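Side-chain contacts in protection of telomeres protein 1 (Schizosaccharomyces pombe, PDB 5USB), which binds the single-stranded G-rich overhang at telomeres to protect chromosome ends, and regulates telomerase and telomere length: residues 93-98 / 103-108; 70-75 / 110-115; 84-89 / 129-134. The protein carries 1 engineered substitution. All coordinates share one frame; numbering follows the deposited sequence.

Contact 1: 93-98 / 103-108; sequences RTKIDH and ECILHG. With nucleotides of chain B.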
# COMPACT_ATOMS: atom_id res chain seq x y z
N ARG A 93 5.47 7.22 -5.58
CA ARG A 93 6.56 7.85 -4.88
C ARG A 93 6.56 7.45 -3.41
O ARG A 93 5.49 7.28 -2.80
CB ARG A 93 6.37 9.35 -5.01
CG ARG A 93 7.45 10.16 -4.54
CD ARG A 93 8.63 10.10 -5.46
NE ARG A 93 9.71 10.65 -4.69
CZ ARG A 93 10.99 10.65 -5.02
NH1 ARG A 93 11.44 10.11 -6.16
NH2 ARG A 93 11.80 11.19 -4.13
N THR A 94 7.74 7.24 -2.85
CA THR A 94 7.83 6.97 -1.42
C THR A 94 8.51 8.14 -0.71
O THR A 94 9.26 8.93 -1.29
CB THR A 94 8.63 5.71 -1.16
OG1 THR A 94 9.98 5.95 -1.57
CG2 THR A 94 8.08 4.56 -1.93
N LYS A 95 8.22 8.25 0.58
CA LYS A 95 8.83 9.27 1.42
C LYS A 95 8.92 8.71 2.82
O LYS A 95 8.49 7.59 3.11
CB LYS A 95 8.05 10.58 1.39
CG LYS A 95 6.63 10.48 1.90
CD LYS A 95 5.94 11.83 1.92
CE LYS A 95 6.38 12.66 3.10
NZ LYS A 95 5.28 13.53 3.54
N ILE A 96 9.49 9.53 3.70
CA ILE A 96 9.60 9.23 5.12
C ILE A 96 8.77 10.27 5.85
O ILE A 96 8.82 11.46 5.51
CB ILE A 96 11.07 9.29 5.57
CG1 ILE A 96 11.88 8.24 4.83
CG2 ILE A 96 11.15 9.12 7.06
CD1 ILE A 96 11.53 6.82 5.24
N ASP A 97 8.01 9.83 6.85
CA ASP A 97 7.17 10.76 7.57
C ASP A 97 7.96 11.39 8.71
O ASP A 97 9.17 11.19 8.86
CB ASP A 97 5.86 10.10 8.04
CG ASP A 97 6.03 9.07 9.15
OD1 ASP A 97 7.08 9.01 9.80
OD2 ASP A 97 5.06 8.29 9.39
N HIS A 98 7.27 12.19 9.49
CA HIS A 98 7.91 12.95 10.54
C HIS A 98 8.59 12.11 11.57
O HIS A 98 9.50 12.54 12.20
CB HIS A 98 6.89 13.84 11.22
CG HIS A 98 6.50 15.04 10.43
ND1 HIS A 98 7.39 16.04 10.09
CD2 HIS A 98 5.30 15.43 9.94
CE1 HIS A 98 6.76 16.96 9.39
NE2 HIS A 98 5.49 16.61 9.28
N GLU A 103 6.31 5.78 3.79
CA GLU A 103 4.95 5.85 3.33
C GLU A 103 4.96 6.09 1.83
O GLU A 103 5.98 6.47 1.25
CB GLU A 103 4.15 6.94 4.08
CG GLU A 103 4.77 8.31 4.03
CD GLU A 103 3.95 9.38 4.74
OE1 GLU A 103 2.85 9.08 5.23
OE2 GLU A 103 4.44 10.53 4.80
N CYS A 104 3.83 5.82 1.21
CA CYS A 104 3.63 6.01 -0.22
C CYS A 104 2.64 7.15 -0.43
O CYS A 104 1.63 7.24 0.27
CB CYS A 104 3.15 4.70 -0.83
SG CYS A 104 2.66 4.73 -2.53
N ILE A 105 2.92 7.98 -1.44
CA ILE A 105 2.16 9.19 -1.68
C ILE A 105 1.74 9.22 -3.13
O ILE A 105 2.55 8.96 -4.03
CB ILE A 105 2.99 10.44 -1.34
CG1 ILE A 105 3.38 10.45 0.13
CG2 ILE A 105 2.20 11.66 -1.71
CD1 ILE A 105 2.24 10.43 1.10
N LEU A 106 0.46 9.55 -3.37
CA LEU A 106 -0.03 9.84 -4.72
C LEU A 106 -0.60 11.26 -4.72
O LEU A 106 -1.74 11.51 -4.30
CB LEU A 106 -1.04 8.80 -5.19
CG LEU A 106 -0.52 7.43 -5.57
CD1 LEU A 106 -0.18 6.61 -4.35
CD2 LEU A 106 -1.51 6.69 -6.41
N HIS A 107 0.22 12.20 -5.15
CA HIS A 107 -0.16 13.60 -5.23
C HIS A 107 -0.99 13.84 -6.48
O HIS A 107 -0.81 13.19 -7.50
CB HIS A 107 1.09 14.50 -5.27
CG HIS A 107 1.84 14.58 -3.98
ND1 HIS A 107 1.36 15.27 -2.88
CD2 HIS A 107 3.07 14.13 -3.63
CE1 HIS A 107 2.25 15.20 -1.90
NE2 HIS A 107 3.29 14.52 -2.33
N GLY A 108 -1.92 14.78 -6.39
CA GLY A 108 -2.66 15.19 -7.56
C GLY A 108 -1.68 15.57 -8.66
O GLY A 108 -0.70 16.27 -8.37
P DT B 4 -1.73 12.75 15.17
OP1 DT B 4 -2.83 12.63 16.11
OP2 DT B 4 -0.57 13.54 15.53
O5' DT B 4 -1.29 11.26 14.88
C5' DT B 4 -2.15 10.37 14.19
C4' DT B 4 -1.48 9.05 13.94
O4' DT B 4 -0.45 9.21 12.93
C3' DT B 4 -0.78 8.42 15.15
O3' DT B 4 -0.86 7.00 15.05
C2' DT B 4 0.66 8.84 14.94
C1' DT B 4 0.77 8.73 13.43
N1 DT B 4 1.85 9.51 12.81
C2 DT B 4 2.65 8.91 11.87
O2 DT B 4 2.46 7.79 11.46
N3 DT B 4 3.61 9.72 11.34
C4 DT B 4 3.89 11.03 11.69
O4 DT B 4 4.80 11.62 11.13
C5 DT B 4 3.03 11.59 12.69
C7 DT B 4 3.26 13.01 13.12
C6 DT B 4 2.08 10.81 13.22
P DG B 2 -0.69 20.59 5.53
OP1 DG B 2 -1.56 21.73 5.90
OP2 DG B 2 0.76 20.65 5.74
O5' DG B 2 -1.26 19.31 6.27
C5' DG B 2 -2.65 19.00 6.23
C4' DG B 2 -2.85 17.59 6.71
O4' DG B 2 -2.63 16.63 5.65
C3' DG B 2 -1.89 17.15 7.80
O3' DG B 2 -2.42 17.66 9.01
C2' DG B 2 -1.97 15.64 7.69
C1' DG B 2 -2.13 15.41 6.20
N9 DG B 2 -0.90 15.10 5.50
C8 DG B 2 -0.17 15.97 4.73
N7 DG B 2 0.89 15.43 4.21
C5 DG B 2 0.89 14.14 4.69
C6 DG B 2 1.81 13.08 4.47
O6 DG B 2 2.82 13.08 3.77
N1 DG B 2 1.45 11.93 5.16
C2 DG B 2 0.32 11.81 5.94
N2 DG B 2 0.12 10.62 6.50
N3 DG B 2 -0.54 12.79 6.15
C4 DG B 2 -0.20 13.91 5.50
O5' G B 1 2.82 20.53 1.91
C5' G B 1 1.79 19.55 1.79
C4' G B 1 0.50 20.13 2.30
O4' G B 1 -0.46 20.22 1.22
C3' G B 1 -0.21 19.33 3.36
O3' G B 1 -0.97 20.28 4.03
C2' G B 1 -1.07 18.35 2.55
O2' G B 1 -2.33 17.88 3.00
C1' G B 1 -1.35 19.13 1.28
N9 G B 1 -1.12 18.31 0.11
C8 G B 1 0.05 17.68 -0.24
N7 G B 1 -0.02 17.08 -1.39
C5 G B 1 -1.30 17.35 -1.84
C6 G B 1 -1.95 16.96 -3.03
O6 G B 1 -1.51 16.29 -3.96
N1 G B 1 -3.26 17.44 -3.08
C2 G B 1 -3.86 18.18 -2.10
N2 G B 1 -5.13 18.54 -2.32
N3 G B 1 -3.26 18.56 -0.98
C4 G B 1 -1.99 18.11 -0.92
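Lys95 and Glu103 carry this contact, their main chains forming an antiparallel hydrogen-bonded pair: Lys95 N reaches Glu103 O at 2.9 Å, and Glu103 N returns to Lys95 O at 2.9 Å. Two residues along, Ile105 N gives to Arg93 O at 3.0 Å. The pairing puts both key side chains on the face of Ile105, and matching first torsions (CG between backbone N and carbonyl carbon, chi1 61° and 55°) run them side by side. There Lys95 NZ and Glu103 OE2 form a salt bridge at 3.4 Å, its hydrogen bond a weak one. The apolar part is tight, Lys95 CD meeting Ile105 CG1 at 3.4 Å and slanting across it.

Strands 92-96 and 102-106 are a hairpin of Pot1pC, the single-stranded-DNA-binding OB-fold domain of a longer protein, and this face reads bases. Lys95 NZ donates to O6 of DG2 of chain B at 2.5 Å, short enough to be doubtful in detail. Glu103 OE1 accepts a hydrogen bond from N1 of that guanine at 3.2 Å, with a weak one from N2. Glu103 OE2 and O6, two acceptors, lie close together, which the lysine near both probably offsets. Shortened to an alanine, Lys95 would probably leave O6 without its lysine donor and the Glu103 carboxylate without its neighbouring positive charge. Asp97 OD2 accepts a hydrogen bond from N3 of DT4 of chain B at 2.8 Å and 169°, OD1 being held by Leu99 N and Tyr101 N. His107 ND1 and Gly108 N both donate to O6 of G1 of chain B.

Contact 2: 70-75 / 110-115; sequences WDEHDF and SAKRYN. With nucleotides of chain B.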
# COMPACT_ATOMS: atom_id res chain seq x y z
N TRP A 70 -4.41 11.70 -2.91
CA TRP A 70 -5.06 13.00 -2.97
C TRP A 70 -5.73 13.22 -4.32
O TRP A 70 -5.41 12.57 -5.32
CB TRP A 70 -4.05 14.13 -2.77
CG TRP A 70 -3.71 14.44 -1.35
CD1 TRP A 70 -4.46 15.16 -0.46
CD2 TRP A 70 -2.50 14.10 -0.68
NE1 TRP A 70 -3.81 15.27 0.73
CE2 TRP A 70 -2.59 14.63 0.62
CE3 TRP A 70 -1.35 13.40 -1.05
CZ2 TRP A 70 -1.59 14.47 1.56
CZ3 TRP A 70 -0.36 13.24 -0.12
CH2 TRP A 70 -0.48 13.78 1.17
N ASP A 71 -6.65 14.17 -4.33
CA ASP A 71 -7.20 14.73 -5.59
C ASP A 71 -7.77 13.60 -6.45
O ASP A 71 -8.55 12.79 -5.95
CB ASP A 71 -6.12 15.55 -6.28
CG ASP A 71 -5.57 16.62 -5.40
OD1 ASP A 71 -4.34 16.79 -5.42
OD2 ASP A 71 -6.34 17.24 -4.65
N GLU A 72 -7.40 13.50 -7.74
CA GLU A 72 -8.03 12.50 -8.61
C GLU A 72 -7.83 11.09 -8.09
O GLU A 72 -8.66 10.21 -8.30
CB GLU A 72 -7.51 12.62 -10.05
CG GLU A 72 -6.06 12.29 -10.32
CD GLU A 72 -5.09 13.44 -10.09
OE1 GLU A 72 -5.44 14.43 -9.41
OE2 GLU A 72 -3.96 13.34 -10.61
N HIS A 73 -6.72 10.83 -7.41
CA HIS A 73 -6.49 9.47 -6.91
C HIS A 73 -7.47 9.13 -5.81
O HIS A 73 -7.94 7.99 -5.70
CB HIS A 73 -5.05 9.34 -6.40
CG HIS A 73 -4.03 9.95 -7.30
ND1 HIS A 73 -3.61 9.37 -8.48
CD2 HIS A 73 -3.36 11.13 -7.20
CE1 HIS A 73 -2.70 10.15 -9.05
NE2 HIS A 73 -2.54 11.23 -8.30
N ASP A 74 -7.78 10.11 -4.96
CA ASP A 74 -8.76 9.99 -3.90
C ASP A 74 -10.15 9.81 -4.49
O ASP A 74 -10.83 8.83 -4.22
CB ASP A 74 -8.65 11.26 -3.06
CG ASP A 74 -9.72 11.44 -2.01
OD1 ASP A 74 -10.53 10.51 -1.73
OD2 ASP A 74 -9.75 12.56 -1.41
N PHE A 75 -10.56 10.73 -5.36
CA PHE A 75 -11.89 10.61 -5.93
C PHE A 75 -12.08 9.28 -6.64
O PHE A 75 -13.18 8.71 -6.59
CB PHE A 75 -12.13 11.76 -6.90
CG PHE A 75 -12.16 13.11 -6.26
CD1 PHE A 75 -13.08 13.37 -5.25
CD2 PHE A 75 -11.34 14.11 -6.71
CE1 PHE A 75 -13.14 14.62 -4.67
CE2 PHE A 75 -11.38 15.36 -6.14
CZ PHE A 75 -12.28 15.62 -5.11
N SER A 110 -2.56 16.70 -12.15
CA SER A 110 -3.35 17.12 -13.38
C SER A 110 -2.36 17.44 -14.56
O SER A 110 -2.68 17.23 -15.72
CB SER A 110 -4.28 18.37 -13.22
OG SER A 110 -5.27 18.22 -12.24
N ALA A 111 -1.17 18.03 -14.29
CA ALA A 111 -0.13 18.16 -15.38
C ALA A 111 0.33 16.81 -16.08
O ALA A 111 0.99 16.84 -17.08
CB ALA A 111 1.15 18.92 -14.92
N LYS A 112 0.07 15.71 -15.41
CA LYS A 112 0.46 14.40 -15.89
C LYS A 112 1.96 14.24 -16.06
O LYS A 112 2.40 13.61 -16.97
CB LYS A 112 -0.34 14.02 -17.14
CG LYS A 112 -1.72 13.50 -16.80
CD LYS A 112 -1.69 12.29 -15.83
CE LYS A 112 -2.65 12.41 -14.62
NZ LYS A 112 -3.26 11.15 -14.08
N ARG A 113 2.70 14.81 -15.14
CA ARG A 113 4.14 14.75 -15.16
C ARG A 113 4.75 13.44 -14.66
O ARG A 113 5.82 13.08 -15.10
CB ARG A 113 4.72 15.85 -14.29
CG ARG A 113 4.65 17.25 -14.89
CD ARG A 113 4.49 18.31 -13.81
NE ARG A 113 4.61 19.66 -14.33
CZ ARG A 113 4.07 20.73 -13.78
NH1 ARG A 113 3.36 20.64 -12.68
NH2 ARG A 113 4.23 21.87 -14.36
N TYR A 114 4.11 12.72 -13.76
CA TYR A 114 4.72 11.54 -13.20
C TYR A 114 4.28 10.13 -13.56
O TYR A 114 4.90 9.26 -13.13
CB TYR A 114 4.68 11.73 -11.68
CG TYR A 114 5.23 13.08 -11.24
CD1 TYR A 114 6.56 13.37 -11.39
CD2 TYR A 114 4.42 14.03 -10.67
CE1 TYR A 114 7.06 14.58 -10.98
CE2 TYR A 114 4.90 15.23 -10.28
CZ TYR A 114 6.24 15.52 -10.44
OH TYR A 114 6.74 16.74 -10.03
N ASN A 115 3.17 9.93 -14.27
CA ASN A 115 2.63 8.64 -14.74
C ASN A 115 2.23 7.57 -13.68
O ASN A 115 2.37 6.42 -13.89
CB ASN A 115 3.53 8.01 -15.76
CG ASN A 115 2.87 6.86 -16.46
OD1 ASN A 115 1.69 6.81 -16.58
ND2 ASN A 115 3.64 5.89 -16.84
O5' G B 1 2.82 20.53 1.91
C5' G B 1 1.79 19.55 1.79
C4' G B 1 0.50 20.13 2.30
O4' G B 1 -0.46 20.22 1.22
C3' G B 1 -0.21 19.33 3.36
O3' G B 1 -0.97 20.28 4.03
C2' G B 1 -1.07 18.35 2.55
O2' G B 1 -2.33 17.88 3.00
C1' G B 1 -1.35 19.13 1.28
N9 G B 1 -1.12 18.31 0.11
C8 G B 1 0.05 17.68 -0.24
N7 G B 1 -0.02 17.08 -1.39
C5 G B 1 -1.30 17.35 -1.84
C6 G B 1 -1.95 16.96 -3.03
O6 G B 1 -1.51 16.29 -3.96
N1 G B 1 -3.26 17.44 -3.08
C2 G B 1 -3.86 18.18 -2.10
N2 G B 1 -5.13 18.54 -2.32
N3 G B 1 -3.26 18.56 -0.98
C4 G B 1 -1.99 18.11 -0.92
P DG B 2 -0.69 20.59 5.53
OP1 DG B 2 -1.56 21.73 5.90
OP2 DG B 2 0.76 20.65 5.74
O5' DG B 2 -1.26 19.31 6.27
C5' DG B 2 -2.65 19.00 6.23
C4' DG B 2 -2.85 17.59 6.71
O4' DG B 2 -2.63 16.63 5.65
C3' DG B 2 -1.89 17.15 7.80
O3' DG B 2 -2.42 17.66 9.01
C2' DG B 2 -1.97 15.64 7.69
C1' DG B 2 -2.13 15.41 6.20
N9 DG B 2 -0.90 15.10 5.50
C8 DG B 2 -0.17 15.97 4.73
N7 DG B 2 0.89 15.43 4.21
C5 DG B 2 0.89 14.14 4.69
C6 DG B 2 1.81 13.08 4.47
O6 DG B 2 2.82 13.08 3.77
N1 DG B 2 1.45 11.93 5.16
C2 DG B 2 0.32 11.81 5.94
N2 DG B 2 0.12 10.62 6.50
N3 DG B 2 -0.54 12.79 6.15
C4 DG B 2 -0.20 13.91 5.50
O HOH W 1 -5.45 17.02 -9.80
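Glu72 sets CG between its backbone N and carbonyl carbon (chi1 66°) and then bends about CB-CG (chi2 -85°), which swings the carboxylate across toward Ser110 and Lys112. In this OB-fold the pairing joins the first turn of helix 72-77 to the surface loop between strands 102-106 and 117-121. No direct hydrogen bond spans the two segments. The link is a water molecule that donates to Glu72 OE1 at 2.6 Å and lies 2.7 Å from Ser110 OG. The other oxygen has a partner in the same loop, just before Ser110, since Asp109 N donates to Glu72 OE2. Lys112 approaches from the opposite direction, but its NZ stops 4.2 Å from Glu72 OE2, beyond a salt bridge; any attraction is therefore probably long-range and modest.

On the nucleic-acid side, Trp70, in the conformer described, one of two deposited, spreads one indole face over the first guanine, with Trp70 CG 3.5 Å from C6 of G1 of chain B, and turns its edge to DG2 of chain B. Neighbouring Asp71 occupies the N-cap position without making a capping bond. With CG beside the backbone N (chi1 -56°), its carboxylate instead grips the edge of that guanine with both oxygens through nearly straight bonds: N1 of G1 of chain B donates to Asp71 OD1 at 2.7 Å, and N2 of G1 donates to Asp71 OD2 at 2.9 Å.

Contact 3: 84-89 / 129-134; sequences GDYVVM and NEIKSR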
# COMPACT_ATOMS: atom_id res chain seq x y z
N GLY A 84 -9.31 -6.08 1.43
CA GLY A 84 -9.22 -7.42 0.85
C GLY A 84 -8.96 -7.43 -0.64
O GLY A 84 -8.50 -8.47 -1.17
N ASP A 85 -9.18 -6.31 -1.31
CA ASP A 85 -8.85 -6.22 -2.72
C ASP A 85 -7.33 -6.31 -2.94
O ASP A 85 -6.50 -6.00 -2.07
CB ASP A 85 -9.33 -4.90 -3.31
CG ASP A 85 -10.81 -4.83 -3.52
OD1 ASP A 85 -11.52 -5.85 -3.41
OD2 ASP A 85 -11.26 -3.70 -3.82
N TYR A 86 -6.96 -6.74 -4.15
CA TYR A 86 -5.59 -6.68 -4.61
C TYR A 86 -5.43 -5.49 -5.52
O TYR A 86 -6.36 -5.13 -6.26
CB TYR A 86 -5.20 -7.97 -5.34
CG TYR A 86 -5.29 -9.19 -4.47
CD1 TYR A 86 -4.21 -9.58 -3.72
CD2 TYR A 86 -6.45 -9.92 -4.39
CE1 TYR A 86 -4.27 -10.69 -2.91
CE2 TYR A 86 -6.53 -11.02 -3.57
CZ TYR A 86 -5.43 -11.41 -2.84
OH TYR A 86 -5.50 -12.53 -2.02
N VAL A 87 -4.29 -4.83 -5.41
CA VAL A 87 -4.01 -3.64 -6.19
C VAL A 87 -2.63 -3.77 -6.83
O VAL A 87 -1.74 -4.48 -6.34
CB VAL A 87 -4.11 -2.32 -5.38
CG1 VAL A 87 -5.54 -2.07 -4.88
CG2 VAL A 87 -3.17 -2.32 -4.21
N VAL A 88 -2.46 -3.06 -7.95
CA VAL A 88 -1.16 -2.84 -8.57
C VAL A 88 -0.94 -1.34 -8.60
O VAL A 88 -1.77 -0.59 -9.11
CB VAL A 88 -1.05 -3.48 -9.98
CG1 VAL A 88 -2.12 -3.01 -10.93
CG2 VAL A 88 0.39 -3.27 -10.49
N MET A 89 0.15 -0.90 -7.98
CA MET A 89 0.52 0.50 -7.89
C MET A 89 1.75 0.69 -8.77
O MET A 89 2.71 -0.06 -8.63
CB MET A 89 0.78 0.87 -6.42
CG MET A 89 -0.55 0.61 -5.62
SD MET A 89 -0.64 1.10 -3.90
CE MET A 89 -0.29 2.80 -4.13
N ASN A 129 0.10 -14.74 -7.00
CA ASN A 129 0.31 -16.05 -6.39
C ASN A 129 1.29 -16.00 -5.24
O ASN A 129 1.15 -16.78 -4.29
CB ASN A 129 0.82 -17.05 -7.43
CG ASN A 129 -0.26 -17.52 -8.38
OD1 ASN A 129 -1.46 -17.32 -8.16
ND2 ASN A 129 0.17 -18.15 -9.46
N GLU A 130 2.30 -15.14 -5.31
CA GLU A 130 3.28 -15.08 -4.24
C GLU A 130 2.71 -14.44 -2.99
O GLU A 130 3.07 -14.84 -1.87
CB GLU A 130 4.53 -14.32 -4.66
CG GLU A 130 5.49 -15.16 -5.46
CD GLU A 130 6.78 -14.43 -5.78
OE1 GLU A 130 6.94 -13.24 -5.37
OE2 GLU A 130 7.65 -15.06 -6.43
N ILE A 131 1.89 -13.40 -3.14
CA ILE A 131 1.23 -12.82 -1.96
C ILE A 131 0.43 -13.88 -1.24
O ILE A 131 0.47 -13.98 -0.02
CB ILE A 131 0.35 -11.63 -2.36
CG1 ILE A 131 1.21 -10.44 -2.78
CG2 ILE A 131 -0.59 -11.26 -1.22
CD1 ILE A 131 0.45 -9.42 -3.55
N LYS A 132 -0.38 -14.65 -1.99
CA LYS A 132 -1.23 -15.66 -1.39
C LYS A 132 -0.39 -16.72 -0.70
O LYS A 132 -0.75 -17.21 0.38
CB LYS A 132 -2.10 -16.27 -2.47
CG LYS A 132 -3.11 -15.30 -3.02
CD LYS A 132 -3.89 -15.90 -4.15
CE LYS A 132 -4.85 -14.91 -4.72
NZ LYS A 132 -5.57 -15.51 -5.85
N SER A 133 0.72 -17.06 -1.32
CA SER A 133 1.62 -18.06 -0.77
C SER A 133 2.31 -17.56 0.48
O SER A 133 2.40 -18.28 1.48
CB SER A 133 2.64 -18.46 -1.82
OG SER A 133 3.43 -19.52 -1.30
N ARG A 134 2.83 -16.33 0.45
CA ARG A 134 3.45 -15.77 1.65
C ARG A 134 2.43 -15.55 2.77
O ARG A 134 2.77 -15.70 3.96
CB ARG A 134 4.16 -14.46 1.30
CG ARG A 134 5.48 -14.67 0.55
CD ARG A 134 6.31 -13.44 0.52
NE ARG A 134 5.58 -12.44 -0.23
CZ ARG A 134 5.75 -12.20 -1.52
NH1 ARG A 134 6.69 -12.83 -2.25
NH2 ARG A 134 4.99 -11.27 -2.08
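Tyr86 reaches from strand 86-90 toward helix 129-138, its CB already directed at the helix. The first torsion puts CG anti to the carbonyl carbon (chi1 -61°), and at chi2 -89° the ring plane stands about perpendicular to the plane of CA, CB and CG. Moving out along the ring, CE1 is the first atom to touch the helix, meeting Ile131 CG2 at 4.1 Å. That methyl lies at the ring edge, near its plane, so this is apolar edge packing, and the two side chains run antiparallel past one another.

The strand belongs to the curled sheet of the OB-fold, and the C-terminal helix packs against the outside of it. The same tyrosine also touches Gln20 and Val121 on the flanking strands, and Leu128 just ahead of the helix.

At the outer end of the ring, Tyr86 CZ comes within 4.0 Å of Lys132 CE. The hydroxyl oxygen goes furthest: Tyr86 OH lies 3.7 Å from Lys132 CE and 3.8 Å from Lys132 CG. It meets the lysine's methylene chain, which runs extended and lies roughly perpendicular to the tyrosine, carrying its ammonium onward to a hydrogen bond from NZ to Ser123 O.

Contacts 1 and 2 adjoin, with centres 13 Å apart, and both engage the 5' end of the bound strand. Two probable hydrogen bonds join them: Leu106 O and Trp70 N lie 3.0 Å apart, and His107 O and His73 NE2 2.7 Å. The first guanine is thus held by both, through 107-108 of contact 1 and 70-71 of contact 2. Contact 3 stands apart, its nearest atom about 12 Å from the nucleic acid and its centre 21 Å and 24 Å from those of contacts 1 and 2. It still meets contact 1 through the barrel interior, where Met89 CE packs 3.8 Å from Leu106 CD1, on the sheet face turned away from Glu103 and Lys95.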